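Monoacylglycerol lipase (Palaeococcus ferrophilus, PDB 6QE2) hydrolyses monoacylglycerols, splitting the single ester bond to release glycerol and a fatty acid, and probably does so as a serine hydrolase of the alpha/beta type. Local coordinates at residues Arg213-Leu218 against Lys223-Phe228; Glu234-Pro239 against Glu244-Ile249. All blocks are in the same frame, centred on the assembly; numbering follows the deposited sequence.

Contact 1. Residues Arg213-Leu218 against Lys223-Phe228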
loop_
_atom_site.group_PDB
_atom_site.type_symbol
_atom_site.label_atom_id
_atom_site.label_comp_id
_atom_site.label_asym_id
_atom_site.label_seq_id
_atom_site.Cartn_x
_atom_site.Cartn_y
_atom_site.Cartn_z
ATOM N N ARG A 213 3.968 16.346 -0.737
ATOM C CA ARG A 213 4.375 16.903 0.545
ATOM C C ARG A 213 5.362 15.993 1.253
ATOM O O ARG A 213 6.334 16.439 1.810
ATOM C CB ARG A 213 3.194 17.150 1.468
ATOM C CG ARG A 213 2.188 18.160 0.981
ATOM C CD ARG A 213 2.769 19.551 0.836
ATOM N NE ARG A 213 3.127 19.805 -0.545
ATOM C CZ ARG A 213 4.347 20.115 -0.949
ATOM N NH1 ARG A 213 4.584 20.305 -2.238
ATOM N NH2 ARG A 213 5.318 20.250 -0.064
ATOM N N LEU A 214 5.110 14.694 1.200
ATOM C CA LEU A 214 5.982 13.732 1.847
ATOM C C LEU A 214 7.379 13.767 1.245
ATOM O O LEU A 214 8.358 13.711 1.957
ATOM C CB LEU A 214 5.428 12.315 1.759
ATOM C CG LEU A 214 6.310 11.292 2.471
ATOM C CD1 LEU A 214 6.279 11.511 3.965
ATOM C CD2 LEU A 214 5.896 9.879 2.139
ATOM N N PHE A 215 7.460 13.914 -0.067
ATOM C CA PHE A 215 8.735 13.942 -0.743
ATOM C C PHE A 215 9.584 15.092 -0.210
ATOM O O PHE A 215 10.749 14.920 0.080
ATOM C CB PHE A 215 8.492 14.114 -2.235
ATOM C CG PHE A 215 9.740 14.158 -3.052
ATOM C CD1 PHE A 215 10.353 12.996 -3.449
ATOM C CD2 PHE A 215 10.292 15.360 -3.430
ATOM C CE1 PHE A 215 11.493 13.030 -4.207
ATOM C CE2 PHE A 215 11.435 15.401 -4.191
ATOM C CZ PHE A 215 12.036 14.232 -4.577
ATOM N N GLU A 216 8.980 16.258 -0.064
ATOM C CA GLU A 216 9.663 17.424 0.478
ATOM C C GLU A 216 9.988 17.275 1.966
ATOM O O GLU A 216 10.936 17.849 2.456
ATOM C CB GLU A 216 8.888 18.695 0.138
ATOM C CG GLU A 216 8.449 18.651 -1.311
ATOM C CD GLU A 216 8.105 19.987 -1.916
ATOM O OE1 GLU A 216 7.534 20.838 -1.221
ATOM O OE2 GLU A 216 8.393 20.166 -3.109
ATOM N N GLU A 217 9.182 16.499 2.675
ATOM C CA GLU A 217 9.367 16.295 4.102
ATOM C C GLU A 217 10.472 15.294 4.397
ATOM O O GLU A 217 11.080 15.332 5.446
ATOM C CB GLU A 217 8.064 15.830 4.747
ATOM C CG GLU A 217 7.062 16.943 4.959
ATOM C CD GLU A 217 5.637 16.447 5.048
ATOM O OE1 GLU A 217 4.746 17.242 5.370
ATOM O OE2 GLU A 217 5.410 15.262 4.790
ATOM N N LEU A 218 10.727 14.390 3.466
ATOM C CA LEU A 218 11.762 13.399 3.667
ATOM C C LEU A 218 13.136 14.041 3.728
ATOM O O LEU A 218 13.388 15.027 3.059
ATOM C CB LEU A 218 11.753 12.385 2.536
ATOM C CG LEU A 218 10.567 11.446 2.384
ATOM C CD1 LEU A 218 10.638 10.793 1.022
ATOM C CD2 LEU A 218 10.559 10.399 3.481
ATOM N N LYS A 223 15.732 9.796 -2.658
ATOM C CA LYS A 223 14.280 9.821 -2.750
ATOM C C LYS A 223 13.863 10.206 -4.162
ATOM O O LYS A 223 14.516 11.031 -4.814
ATOM C CB LYS A 223 13.677 10.793 -1.730
ATOM C CG LYS A 223 14.199 12.213 -1.865
ATOM C CD LYS A 223 13.593 13.132 -0.819
ATOM C CE LYS A 223 13.931 14.580 -1.118
ATOM N NZ LYS A 223 13.387 15.506 -0.087
ATOM N N THR A 224 12.773 9.603 -4.633
ATOM C CA THR A 224 12.277 9.797 -5.988
ATOM C C THR A 224 10.757 9.819 -5.964
ATOM O O THR A 224 10.133 9.030 -5.253
ATOM C CB THR A 224 12.776 8.679 -6.921
ATOM O OG1 THR A 224 14.207 8.663 -6.926
ATOM C CG2 THR A 224 12.270 8.876 -8.343
ATOM N N ILE A 225 10.158 10.746 -6.712
ATOM C CA ILE A 225 8.716 10.750 -6.918
ATOM C C ILE A 225 8.442 10.763 -8.415
ATOM O O ILE A 225 9.045 11.547 -9.158
ATOM C CB ILE A 225 8.031 11.930 -6.201
ATOM C CG1 ILE A 225 6.524 11.898 -6.453
ATOM C CG2 ILE A 225 8.643 13.271 -6.630
ATOM C CD1 ILE A 225 5.733 12.796 -5.516
ATOM N N MET A 226 7.580 9.857 -8.866
ATOM C CA MET A 226 7.217 9.735 -10.268
ATOM C C MET A 226 5.723 9.945 -10.436
ATOM O O MET A 226 4.924 9.257 -9.794
ATOM C CB MET A 226 7.611 8.369 -10.825
ATOM C CG MET A 226 9.087 8.089 -10.735
ATOM S SD MET A 226 9.459 6.515 -11.515
ATOM C CE MET A 226 9.055 6.899 -13.214
ATOM N N GLU A 227 5.352 10.872 -11.314
ATOM C CA GLU A 227 3.956 11.155 -11.600
ATOM C C GLU A 227 3.571 10.585 -12.958
ATOM O O GLU A 227 4.369 10.573 -13.899
ATOM C CB GLU A 227 3.696 12.666 -11.573
ATOM C CG GLU A 227 4.180 13.318 -10.294
ATOM C CD GLU A 227 3.440 14.594 -9.975
ATOM O OE1 GLU A 227 2.457 14.892 -10.681
ATOM O OE2 GLU A 227 3.854 15.298 -9.033
ATOM N N PHE A 228 2.330 10.129 -13.056
ATOM C CA PHE A 228 1.800 9.533 -14.279
ATOM C C PHE A 228 0.584 10.358 -14.687
ATOM O O PHE A 228 -0.505 10.205 -14.124
ATOM C CB PHE A 228 1.482 8.062 -14.065
ATOM C CG PHE A 228 2.698 7.242 -13.740
ATOM C CD1 PHE A 228 3.187 7.188 -12.443
ATOM C CD2 PHE A 228 3.378 6.563 -14.740
ATOM C CE1 PHE A 228 4.322 6.461 -12.144
ATOM C CE2 PHE A 228 4.509 5.828 -14.446
ATOM C CZ PHE A 228 4.980 5.775 -13.145
#
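Lys223 and Phe215 meet along almost the whole length of the lysine. Its CB lies 4.0 Å from Phe215 CE1 and about as far from Leu218 CD1, placing the root between ring and leucine. CG comes closer to the rim, 3.7 Å from Phe215 CE1. Lys223 CD packs against Leu218 CB at 3.9 Å as the side chains run past each other in opposite directions. CE sits over one ring face, close to the normal, a CH-pi contact. At the tip NZ donates to two carbonyls, Phe215 O at 2.7 Å and Leu218 O at 3.2 Å; the first approach is tilted 22° from its carbonyl plane, the second lies well above its own. Phe215 O lies in the last turn of helix 209-217 and Leu218 O just past its end, where the helix dipole would probably favour a positive charge; NZ also makes a cation-pi contact with the ring. The helix links parallel strands 195-200 and 223-228 in a right-handed beta-alpha-beta crossover of the alpha/beta-hydrolase fold, and its segment axis runs 164° to the edge strand's, nearly antiparallel. A chi1 of 180° carries the Phe215 ring away from its own backbone N and across to the strand, where Ile225 CG2 covers the face opposite the lysine, 3.7 Å from the ring centroid. Thr224 N borders the edge, 3.7 Å from Phe215 CE1.

Contact 2. Residues Glu234-Pro239 against Glu244-Ile249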
loop_
_atom_site.group_PDB
_atom_site.type_symbol
_atom_site.label_atom_id
_atom_site.label_comp_id
_atom_site.label_asym_id
_atom_site.label_seq_id
_atom_site.Cartn_x
_atom_site.Cartn_y
_atom_site.Cartn_z
ATOM N N GLU A 234 -5.306 3.521 -9.349
ATOM C CA GLU A 234 -4.565 2.317 -9.720
ATOM C C GLU A 234 -3.904 2.561 -11.070
ATOM O O GLU A 234 -4.586 2.659 -12.095
ATOM C CB GLU A 234 -5.482 1.100 -9.765
ATOM C CG GLU A 234 -5.962 0.684 -8.397
ATOM C CD GLU A 234 -6.804 -0.570 -8.415
ATOM O OE1 GLU A 234 -6.986 -1.157 -9.503
ATOM O OE2 GLU A 234 -7.288 -0.965 -7.337
ATOM N N ILE A 235 -2.576 2.680 -11.061
ATOM C CA ILE A 235 -1.827 2.836 -12.304
ATOM C C ILE A 235 -1.513 1.489 -12.942
ATOM O O ILE A 235 -1.172 1.453 -14.137
ATOM C CB ILE A 235 -0.541 3.646 -12.044
ATOM C CG1 ILE A 235 -0.851 4.862 -11.169
ATOM C CG2 ILE A 235 0.083 4.138 -13.348
ATOM C CD1 ILE A 235 0.375 5.542 -10.599
ATOM N N PHE A 236 -1.671 0.385 -12.197
ATOM C CA PHE A 236 -1.203 -0.940 -12.621
ATOM C C PHE A 236 -1.767 -1.356 -13.970
ATOM O O PHE A 236 -1.064 -1.984 -14.774
ATOM C CB PHE A 236 -1.582 -1.999 -11.582
ATOM C CG PHE A 236 -0.999 -1.762 -10.227
ATOM C CD1 PHE A 236 -1.662 -0.973 -9.302
ATOM C CD2 PHE A 236 0.204 -2.347 -9.866
ATOM C CE1 PHE A 236 -1.128 -0.758 -8.046
ATOM C CE2 PHE A 236 0.745 -2.134 -8.614
ATOM C CZ PHE A 236 0.078 -1.336 -7.701
ATOM N N GLU A 237 -3.055 -1.101 -14.165
ATOM C CA GLU A 237 -3.744 -1.476 -15.390
ATOM C C GLU A 237 -4.126 -0.299 -16.284
ATOM O O GLU A 237 -4.933 -0.455 -17.194
ATOM C CB GLU A 237 -4.967 -2.333 -15.063
ATOM C CG GLU A 237 -4.684 -3.410 -14.027
ATOM C CD GLU A 237 -5.861 -4.333 -13.797
ATOM O OE1 GLU A 237 -6.148 -5.163 -14.683
ATOM O OE2 GLU A 237 -6.491 -4.237 -12.727
ATOM N N ASP A 238 -3.562 0.873 -16.020
ATOM C CA ASP A 238 -3.879 2.048 -16.821
ATOM C C ASP A 238 -3.458 1.764 -18.251
ATOM O O ASP A 238 -2.366 1.254 -18.487
ATOM C CB ASP A 238 -3.120 3.264 -16.295
ATOM C CG ASP A 238 -3.604 4.562 -16.902
ATOM O OD1 ASP A 238 -2.948 5.067 -17.833
ATOM O OD2 ASP A 238 -4.642 5.078 -16.446
ATOM N N PRO A 239 -4.327 2.170 -19.217
ATOM C CA PRO A 239 -4.048 1.951 -20.645
ATOM C C PRO A 239 -2.808 2.659 -21.106
ATOM O O PRO A 239 -1.993 2.068 -21.822
ATOM C CB PRO A 239 -5.310 2.513 -21.328
ATOM C CG PRO A 239 -6.403 2.479 -20.221
ATOM C CD PRO A 239 -5.619 2.887 -19.015
ATOM N N GLU A 244 4.604 1.095 -18.208
ATOM C CA GLU A 244 5.658 1.983 -17.735
ATOM C C GLU A 244 5.756 1.977 -16.216
ATOM O O GLU A 244 6.846 2.040 -15.653
ATOM C CB GLU A 244 5.445 3.404 -18.258
ATOM C CG GLU A 244 6.645 4.321 -18.080
ATOM C CD GLU A 244 6.635 5.486 -19.054
ATOM O OE1 GLU A 244 5.927 5.396 -20.078
ATOM O OE2 GLU A 244 7.337 6.487 -18.804
ATOM N N PHE A 245 4.601 1.924 -15.566
ATOM C CA PHE A 245 4.535 1.913 -14.114
ATOM C C PHE A 245 5.240 0.674 -13.580
ATOM O O PHE A 245 6.025 0.756 -12.642
ATOM C CB PHE A 245 3.062 1.926 -13.697
ATOM C CG PHE A 245 2.825 1.706 -12.233
ATOM C CD1 PHE A 245 3.049 2.720 -11.319
ATOM C CD2 PHE A 245 2.334 0.497 -11.776
ATOM C CE1 PHE A 245 2.812 2.522 -9.973
ATOM C CE2 PHE A 245 2.095 0.291 -10.432
ATOM C CZ PHE A 245 2.335 1.307 -9.530
ATOM N N HIS A 246 4.980 -0.469 -14.202
ATOM C CA HIS A 246 5.620 -1.711 -13.793
ATOM C C HIS A 246 7.125 -1.659 -14.027
ATOM O O HIS A 246 7.910 -2.110 -13.198
ATOM C CB HIS A 246 5.009 -2.905 -14.525
ATOM C CG HIS A 246 3.718 -3.378 -13.935
ATOM N ND1 HIS A 246 2.489 -2.988 -14.420
ATOM C CD2 HIS A 246 3.465 -4.209 -12.898
ATOM C CE1 HIS A 246 1.535 -3.560 -13.708
ATOM N NE2 HIS A 246 2.101 -4.305 -12.777
ATOM N N ARG A 247 7.515 -1.099 -15.166
ATOM C CA ARG A 247 8.922 -0.989 -15.531
ATOM C C ARG A 247 9.722 -0.109 -14.575
ATOM O O ARG A 247 10.853 -0.435 -14.230
ATOM C CB ARG A 247 9.073 -0.494 -16.970
ATOM C CG ARG A 247 10.514 -0.292 -17.405
ATOM C CD ARG A 247 10.657 -0.309 -18.919
ATOM N NE ARG A 247 9.659 0.524 -19.581
ATOM C CZ ARG A 247 8.584 0.052 -20.205
ATOM N NH1 ARG A 247 8.365 -1.256 -20.260
ATOM N NH2 ARG A 247 7.729 0.887 -20.777
ATOM N N ALA A 248 9.133 1.002 -14.148
ATOM C CA ALA A 248 9.813 1.911 -13.233
ATOM C C ALA A 248 10.080 1.250 -11.900
ATOM O O ALA A 248 11.111 1.439 -11.309
ATOM C CB ALA A 248 8.997 3.168 -13.019
ATOM N N ILE A 249 9.115 0.491 -11.423
ATOM C CA ILE A 249 9.272 -0.188 -10.161
ATOM C C ILE A 249 10.414 -1.190 -10.248
ATOM O O ILE A 249 11.311 -1.182 -9.437
ATOM C CB ILE A 249 7.971 -0.893 -9.765
ATOM C CG1 ILE A 249 6.939 0.144 -9.347
ATOM C CG2 ILE A 249 8.207 -1.873 -8.640
ATOM C CD1 ILE A 249 5.519 -0.315 -9.520
#
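Phe245 drives the edge of its ring into the face of Phe236, the closest ring-ring packing of this contact. Phe245 CE2 is 3.3 Å from Phe236 CD2, and the planes stand at 81° with centroids 4.7 Å apart, a T-shaped pair. One face of Phe245 is covered by Ile235, whose CB makes a CH-pi contact 4.0 Å from the ring centroid; Ile249 CD1, one helical turn on, lies over the other. A chi1 of 171° sets the Phe245 ring against the type I turn Ile235-Asp238. Replacing Phe245 by an alanine is likely to leave the Phe236 face without its edge partner and to open a gap beside Ile235. The Phe236-His246 ring pair is looser: the histidine face receives the Phe236 edge offset, centroids 6.0 Å apart. Within the turn, the more solvent-facing Glu237 points away and pairs with Arg158. His246 CE1 approaches Phe236 O at 3.2 Å in the imidazole plane, while ND1 bonds to Gly242 O, probably restricting ring rotation. No hydrogen bond joins the segments, implying a fit that rests on apolar and aromatic packing of Ile235 and the rings, with ring electrostatics probably adding.

The two contacts follow one another along the chain, centres about 17 Å apart, joined by strand 223-228. The strand side turned from helix 209-217 packs on helix 242-256, with Met226 SD 3.7 Å from Ala248 CB and Phe228 CE2 3.9 Å from Phe245 CA, while Phe228 CD1 meets Ile235 CD1 of the preceding loop at 3.7 Å. The helices thus cover opposite sheet faces. Contact 2 is nearer the probable active site: Ile235 lies near a likely Ser87-His233-Asp203 triad and Phe236 stacks edge-to-face with His86, beside Ser87. A glycerol, probably from the crystallisation liquor, is hydrogen-bonded to Glu234 OE2 and lies about 6 Å from the Phe236 side chain, the lauryl dimethylamine-N-oxide about 12 Å.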